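Putative serine protease (Human astrovirus 1, PDB 2W5E) probably cleaves the viral polyprotein into its functional products, as a trypsin-like serine protease with a charge-relay triad. Local coordinates at residues L13-F27 with V38-E50. Residues are numbered along the deposited sequence; the frame is centred on the assembly and turned at random.
Sequences LCVIDTPEGKGTGFF and VVGNNTFVNVCYE. With CD (cadmium ion), chain R; CD (cadmium ion), chain M.
Ile-16 fits among three valines of 38-50. With CG1 beside the backbone N (chi1 -48°), its CG2 swings anti to that N and comes to lie between Val-45 and Val-38, 3.9 Å from Val-45 CB, while CD1 reaches Val-47 CG2 alongside. Val-38 crosses this side chain at about a right angle: its CG1 sits 3.7 Å from Ile-16 CB and, as a knob, also fills the dip over Gly-23 CA, 3.8 Å away, where the glycine presents only its CA. Val-38 also touches Ser-127, so the filled hollow borders the catalytic site next to His-37. Further along, Cys-14 SG presses on Val-47 CG1.

Strands 13-18 and 44-49 are the two end strands of the N-terminal six-stranded barrel of this chymotrypsin-like fold, and their antiparallel pairing closes it. Val-15 and Cys-48 exchange two backbone hydrogen bonds, as do Asp-17 and Asn-46. Ile-16 and Val-47 form the non-hydrogen-bonded pair between them, facing the barrel interior.

On the other face, Asp-17 and Asn-46 lie side by side with carboxylate and amide only 9° apart. Asn-46 ND2 donates almost straight to the anti lone pair of Asp-17 OD2 (3.1 Å), and Lys-22 NZ makes a salt bridge to Asp-17 OD1 from above the carboxylate plane, 2.8 Å away. Cys-48 SG on this face binds a cadmium ion shared with His-2 of a second subunit.

At the far end, Phe-27 and Tyr-49 form a T-shaped (edge-to-face) pair, the edge of Phe-27 toward the face of Tyr-49, centroids 5.1 Å apart and planes at 82°. Leu-13 O meets the edge of the tyrosine ring in plane, and Tyr-49 OH bonds to Gly-11 O.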
loop_
_atom_site.group_PDB
_atom_site.type_symbol
_atom_site.label_atom_id
_atom_site.label_comp_id
_atom_site.label_asym_id
_atom_site.label_seq_id
_atom_site.Cartn_x
_atom_site.Cartn_y
_atom_site.Cartn_z
ATOM N N LEU A 13 -12.958 -6.102 -12.422
ATOM C CA LEU A 13 -14.014 -6.743 -13.208
ATOM C C LEU A 13 -15.377 -6.086 -13.004
ATOM O O LEU A 13 -15.682 -5.584 -11.926
ATOM C CB LEU A 13 -14.115 -8.233 -12.853
ATOM C CG LEU A 13 -12.913 -9.140 -13.140
ATOM C CD1 LEU A 13 -13.234 -10.576 -12.752
ATOM C CD2 LEU A 13 -12.514 -9.057 -14.602
ATOM N N CYS A 14 -16.198 -6.115 -14.048
ATOM C CA CYS A 14 -17.601 -5.747 -13.929
ATOM C C CYS A 14 -18.451 -6.709 -14.758
ATOM O O CYS A 14 -17.921 -7.550 -15.491
ATOM C CB CYS A 14 -17.837 -4.286 -14.355
ATOM S SG CYS A 14 -17.459 -3.904 -16.076
ATOM N N VAL A 15 -19.765 -6.589 -14.634
ATOM C CA VAL A 15 -20.684 -7.404 -15.431
ATOM C C VAL A 15 -21.389 -6.509 -16.451
ATOM O O VAL A 15 -21.879 -5.435 -16.101
ATOM C CB VAL A 15 -21.696 -8.162 -14.529
ATOM C CG1 VAL A 15 -22.759 -8.888 -15.361
ATOM C CG2 VAL A 15 -20.964 -9.156 -13.624
ATOM N N ILE A 16 -21.400 -6.944 -17.712
ATOM C CA ILE A 16 -22.130 -6.253 -18.775
ATOM C C ILE A 16 -23.476 -6.954 -19.002
ATOM O O ILE A 16 -23.523 -8.171 -19.214
ATOM C CB ILE A 16 -21.327 -6.209 -20.110
ATOM C CG1 ILE A 16 -19.867 -5.761 -19.892
ATOM C CG2 ILE A 16 -22.047 -5.348 -21.166
ATOM C CD1 ILE A 16 -19.671 -4.291 -19.622
ATOM N N ASP A 17 -24.556 -6.177 -18.944
ATOM C CA ASP A 17 -25.918 -6.686 -19.080
ATOM C C ASP A 17 -26.600 -6.079 -20.312
ATOM O O ASP A 17 -26.606 -4.860 -20.490
ATOM C CB ASP A 17 -26.717 -6.393 -17.800
ATOM C CG ASP A 17 -28.208 -6.691 -17.945
ATOM O OD1 ASP A 17 -28.585 -7.878 -18.022
ATOM O OD2 ASP A 17 -29.005 -5.727 -17.964
ATOM N N THR A 18 -27.135 -6.950 -21.169
ATOM C CA THR A 18 -27.912 -6.556 -22.350
ATOM C C THR A 18 -29.177 -7.426 -22.433
ATOM O O THR A 18 -29.298 -8.403 -21.687
ATOM C CB THR A 18 -27.110 -6.727 -23.672
ATOM O OG1 THR A 18 -26.933 -8.121 -23.957
ATOM C CG2 THR A 18 -25.755 -6.021 -23.613
ATOM N N PRO A 19 -30.125 -7.080 -23.335
ATOM C CA PRO A 19 -31.307 -7.938 -23.498
ATOM C C PRO A 19 -30.982 -9.363 -23.968
ATOM O O PRO A 19 -31.781 -10.276 -23.751
ATOM C CB PRO A 19 -32.141 -7.201 -24.560
ATOM C CG PRO A 19 -31.661 -5.782 -24.518
ATOM C CD PRO A 19 -30.191 -5.894 -24.212
ATOM N N GLU A 20 -29.822 -9.549 -24.594
ATOM C CA GLU A 20 -29.418 -10.866 -25.098
ATOM C C GLU A 20 -28.741 -11.747 -24.048
ATOM O O GLU A 20 -28.603 -12.956 -24.248
ATOM C CB GLU A 20 -28.522 -10.738 -26.335
ATOM C CG GLU A 20 -29.233 -10.231 -27.582
ATOM C CD GLU A 20 -29.453 -8.729 -27.559
ATOM O OE1 GLU A 20 -28.505 -7.998 -27.214
ATOM O OE2 GLU A 20 -30.571 -8.281 -27.885
ATOM N N GLY A 21 -28.314 -11.145 -22.940
ATOM C CA GLY A 21 -27.642 -11.883 -21.874
ATOM C C GLY A 21 -26.574 -11.079 -21.155
ATOM O O GLY A 21 -26.584 -9.846 -21.181
ATOM N N LYS A 22 -25.649 -11.789 -20.511
ATOM C CA LYS A 22 -24.624 -11.154 -19.681
ATOM C C LYS A 22 -23.211 -11.609 -20.031
ATOM O O LYS A 22 -22.996 -12.744 -20.466
ATOM C CB LYS A 22 -24.895 -11.404 -18.194
ATOM C CG LYS A 22 -26.142 -10.717 -17.655
ATOM C CD LYS A 22 -26.475 -11.203 -16.251
ATOM C CE LYS A 22 -27.865 -10.756 -15.813
ATOM N NZ LYS A 22 -27.957 -9.278 -15.663
ATOM N N GLY A 23 -22.252 -10.709 -19.837
ATOM C CA GLY A 23 -20.848 -11.030 -20.061
ATOM C C GLY A 23 -19.968 -10.364 -19.024
ATOM O O GLY A 23 -20.461 -9.642 -18.153
ATOM N N THR A 24 -18.666 -10.608 -19.127
ATOM C CA THR A 24 -17.686 -9.981 -18.247
ATOM C C THR A 24 -17.048 -8.785 -18.954
ATOM O O THR A 24 -16.790 -8.820 -20.163
ATOM C CB THR A 24 -16.599 -11.004 -17.786
ATOM O OG1 THR A 24 -17.219 -12.057 -17.038
ATOM C CG2 THR A 24 -15.541 -10.337 -16.904
ATOM N N GLY A 25 -16.819 -7.718 -18.194
ATOM C CA GLY A 25 -16.054 -6.579 -18.675
ATOM C C GLY A 25 -14.907 -6.304 -17.715
ATOM O O GLY A 25 -14.890 -6.813 -16.596
ATOM N N PHE A 26 -13.945 -5.502 -18.149
ATOM C CA PHE A 26 -12.865 -5.096 -17.257
ATOM C C PHE A 26 -12.398 -3.669 -17.507
ATOM O O PHE A 26 -12.403 -3.183 -18.640
ATOM C CB PHE A 26 -11.695 -6.096 -17.303
ATOM C CG PHE A 26 -11.012 -6.181 -18.636
ATOM C CD1 PHE A 26 -11.456 -7.078 -19.606
ATOM C CD2 PHE A 26 -9.904 -5.388 -18.914
ATOM C CE1 PHE A 26 -10.811 -7.177 -20.834
ATOM C CE2 PHE A 26 -9.255 -5.474 -20.144
ATOM C CZ PHE A 26 -9.706 -6.369 -21.105
ATOM N N PHE A 27 -11.981 -3.015 -16.427
ATOM C CA PHE A 27 -11.562 -1.628 -16.468
ATOM C C PHE A 27 -10.112 -1.533 -16.921
ATOM O O PHE A 27 -9.237 -2.254 -16.416
ATOM C CB PHE A 27 -11.756 -0.965 -15.096
ATOM C CG PHE A 27 -13.176 -1.011 -14.590
ATOM C CD1 PHE A 27 -14.087 -0.015 -14.938
ATOM C CD2 PHE A 27 -13.601 -2.042 -13.759
ATOM C CE1 PHE A 27 -15.408 -0.051 -14.470
ATOM C CE2 PHE A 27 -14.913 -2.087 -13.287
ATOM C CZ PHE A 27 -15.820 -1.089 -13.645
ATOM N N VAL A 38 -20.578 -9.640 -26.582
ATOM C CA VAL A 38 -21.210 -9.291 -25.304
ATOM C C VAL A 38 -22.028 -8.001 -25.455
ATOM O O VAL A 38 -23.120 -7.869 -24.896
ATOM C CB VAL A 38 -20.155 -9.146 -24.174
ATOM C CG1 VAL A 38 -20.774 -8.577 -22.900
ATOM C CG2 VAL A 38 -19.499 -10.487 -23.896
ATOM N N VAL A 39 -21.482 -7.067 -26.224
ATOM C CA VAL A 39 -22.129 -5.791 -26.513
ATOM C C VAL A 39 -23.230 -5.959 -27.576
ATOM O O VAL A 39 -24.313 -5.372 -27.457
ATOM C CB VAL A 39 -21.061 -4.739 -26.927
ATOM C CG1 VAL A 39 -21.615 -3.701 -27.867
ATOM C CG2 VAL A 39 -20.443 -4.096 -25.686
ATOM N N GLY A 40 -22.949 -6.774 -28.592
ATOM C CA GLY A 40 -23.888 -7.019 -29.691
ATOM C C GLY A 40 -24.241 -5.740 -30.427
ATOM O O GLY A 40 -23.356 -4.963 -30.792
ATOM N N ASN A 41 -25.539 -5.522 -30.627
ATOM C CA ASN A 41 -26.043 -4.325 -31.308
ATOM C C ASN A 41 -26.655 -3.312 -30.333
ATOM O O ASN A 41 -27.605 -2.600 -30.667
ATOM C CB ASN A 41 -27.045 -4.706 -32.403
ATOM C CG ASN A 41 -26.442 -5.624 -33.450
ATOM O OD1 ASN A 41 -25.415 -5.313 -34.049
ATOM N ND2 ASN A 41 -27.080 -6.763 -33.671
ATOM N N ASN A 42 -26.099 -3.263 -29.126
ATOM C CA ASN A 42 -26.532 -2.327 -28.100
ATOM C C ASN A 42 -25.492 -1.222 -27.920
ATOM O O ASN A 42 -24.446 -1.454 -27.313
ATOM C CB ASN A 42 -26.739 -3.061 -26.772
ATOM C CG ASN A 42 -27.678 -4.251 -26.894
ATOM O OD1 ASN A 42 -27.240 -5.397 -27.032
ATOM N ND2 ASN A 42 -28.973 -3.985 -26.842
ATOM N N THR A 43 -25.787 -0.056 -28.453
ATOM C CA THR A 43 -25.006 1.135 -28.256
ATOM C C THR A 43 -24.871 1.557 -26.801
ATOM O O THR A 43 -23.864 1.994 -26.374
ATOM C CB THR A 43 -25.616 2.266 -29.022
ATOM O OG1 THR A 43 -25.586 2.004 -30.415
ATOM C CG2 THR A 43 -24.817 3.487 -28.843
ATOM N N PHE A 44 -25.927 1.388 -26.069
ATOM C CA PHE A 44 -25.962 1.554 -24.621
ATOM C C PHE A 44 -26.132 0.204 -23.929
ATOM O O PHE A 44 -27.038 -0.570 -24.259
ATOM C CB PHE A 44 -27.084 2.506 -24.188
ATOM C CG PHE A 44 -26.855 3.938 -24.582
ATOM C CD1 PHE A 44 -26.081 4.778 -23.785
ATOM C CD2 PHE A 44 -27.428 4.454 -25.745
ATOM C CE1 PHE A 44 -25.869 6.109 -24.140
ATOM C CE2 PHE A 44 -27.222 5.788 -26.115
ATOM C CZ PHE A 44 -26.437 6.614 -25.311
ATOM N N VAL A 45 -25.250 -0.071 -22.971
ATOM C CA VAL A 45 -25.318 -1.300 -22.185
ATOM C C VAL A 45 -25.460 -0.979 -20.697
ATOM O O VAL A 45 -25.178 0.143 -20.264
ATOM C CB VAL A 45 -24.082 -2.223 -22.427
ATOM C CG1 VAL A 45 -23.997 -2.649 -23.900
ATOM C CG2 VAL A 45 -22.778 -1.544 -21.972
ATOM N N ASN A 46 -25.921 -1.959 -19.929
ATOM C CA ASN A 46 -25.882 -1.863 -18.482
ATOM C C ASN A 46 -24.569 -2.441 -17.956
ATOM O O ASN A 46 -24.078 -3.454 -18.459
ATOM C CB ASN A 46 -27.076 -2.583 -17.851
ATOM C CG ASN A 46 -28.403 -1.890 -18.135
ATOM O OD1 ASN A 46 -28.472 -0.664 -18.244
ATOM N ND2 ASN A 46 -29.468 -2.679 -18.240
ATOM N N VAL A 47 -23.998 -1.765 -16.967
ATOM C CA VAL A 47 -22.783 -2.227 -16.294
ATOM C C VAL A 47 -23.109 -2.360 -14.818
ATOM O O VAL A 47 -23.655 -1.442 -14.220
ATOM C CB VAL A 47 -21.598 -1.244 -16.483
ATOM C CG1 VAL A 47 -20.375 -1.714 -15.697
ATOM C CG2 VAL A 47 -21.259 -1.069 -17.958
ATOM N N CYS A 48 -22.794 -3.511 -14.237
ATOM C CA CYS A 48 -23.021 -3.725 -12.818
ATOM C C CYS A 48 -21.681 -3.809 -12.094
ATOM O O CYS A 48 -20.819 -4.602 -12.474
ATOM C CB CYS A 48 -23.830 -4.999 -12.593
ATOM S SG CYS A 48 -24.336 -5.211 -10.886
ATOM N N TYR A 49 -21.512 -2.977 -11.068
ATOM C CA TYR A 49 -20.278 -2.952 -10.275
ATOM C C TYR A 49 -20.597 -2.700 -8.811
ATOM O O TYR A 49 -21.299 -1.734 -8.471
ATOM C CB TYR A 49 -19.308 -1.896 -10.800
ATOM C CG TYR A 49 -17.922 -1.942 -10.165
ATOM C CD1 TYR A 49 -16.987 -2.907 -10.554
ATOM C CD2 TYR A 49 -17.553 -1.026 -9.177
ATOM C CE1 TYR A 49 -15.707 -2.954 -9.973
ATOM C CE2 TYR A 49 -16.276 -1.061 -8.592
ATOM C CZ TYR A 49 -15.363 -2.029 -8.995
ATOM O OH TYR A 49 -14.110 -2.079 -8.427
ATOM N N GLU A 50 -20.091 -3.586 -7.954
ATOM C CA GLU A 50 -20.343 -3.535 -6.510
ATOM C C GLU A 50 -21.841 -3.363 -6.184
ATOM O O GLU A 50 -22.217 -2.676 -5.234
ATOM C CB GLU A 50 -19.453 -2.475 -5.833
ATOM C CG GLU A 50 -17.996 -2.955 -5.554
ATOM C CD GLU A 50 -17.892 -3.874 -4.345
ATOM O OE1 GLU A 50 -18.382 -3.484 -3.276
ATOM O OE2 GLU A 50 -17.346 -5.005 -4.430
HETATM CD CD CD R . -17.814 -5.841 -2.864
HETATM CD CD CD M . -25.357 -7.724 -10.969
HETATM O O HOH W 1 -25.802 -8.282 -26.561
HETATM O O HOH W 2 -27.542 -7.507 -29.947
#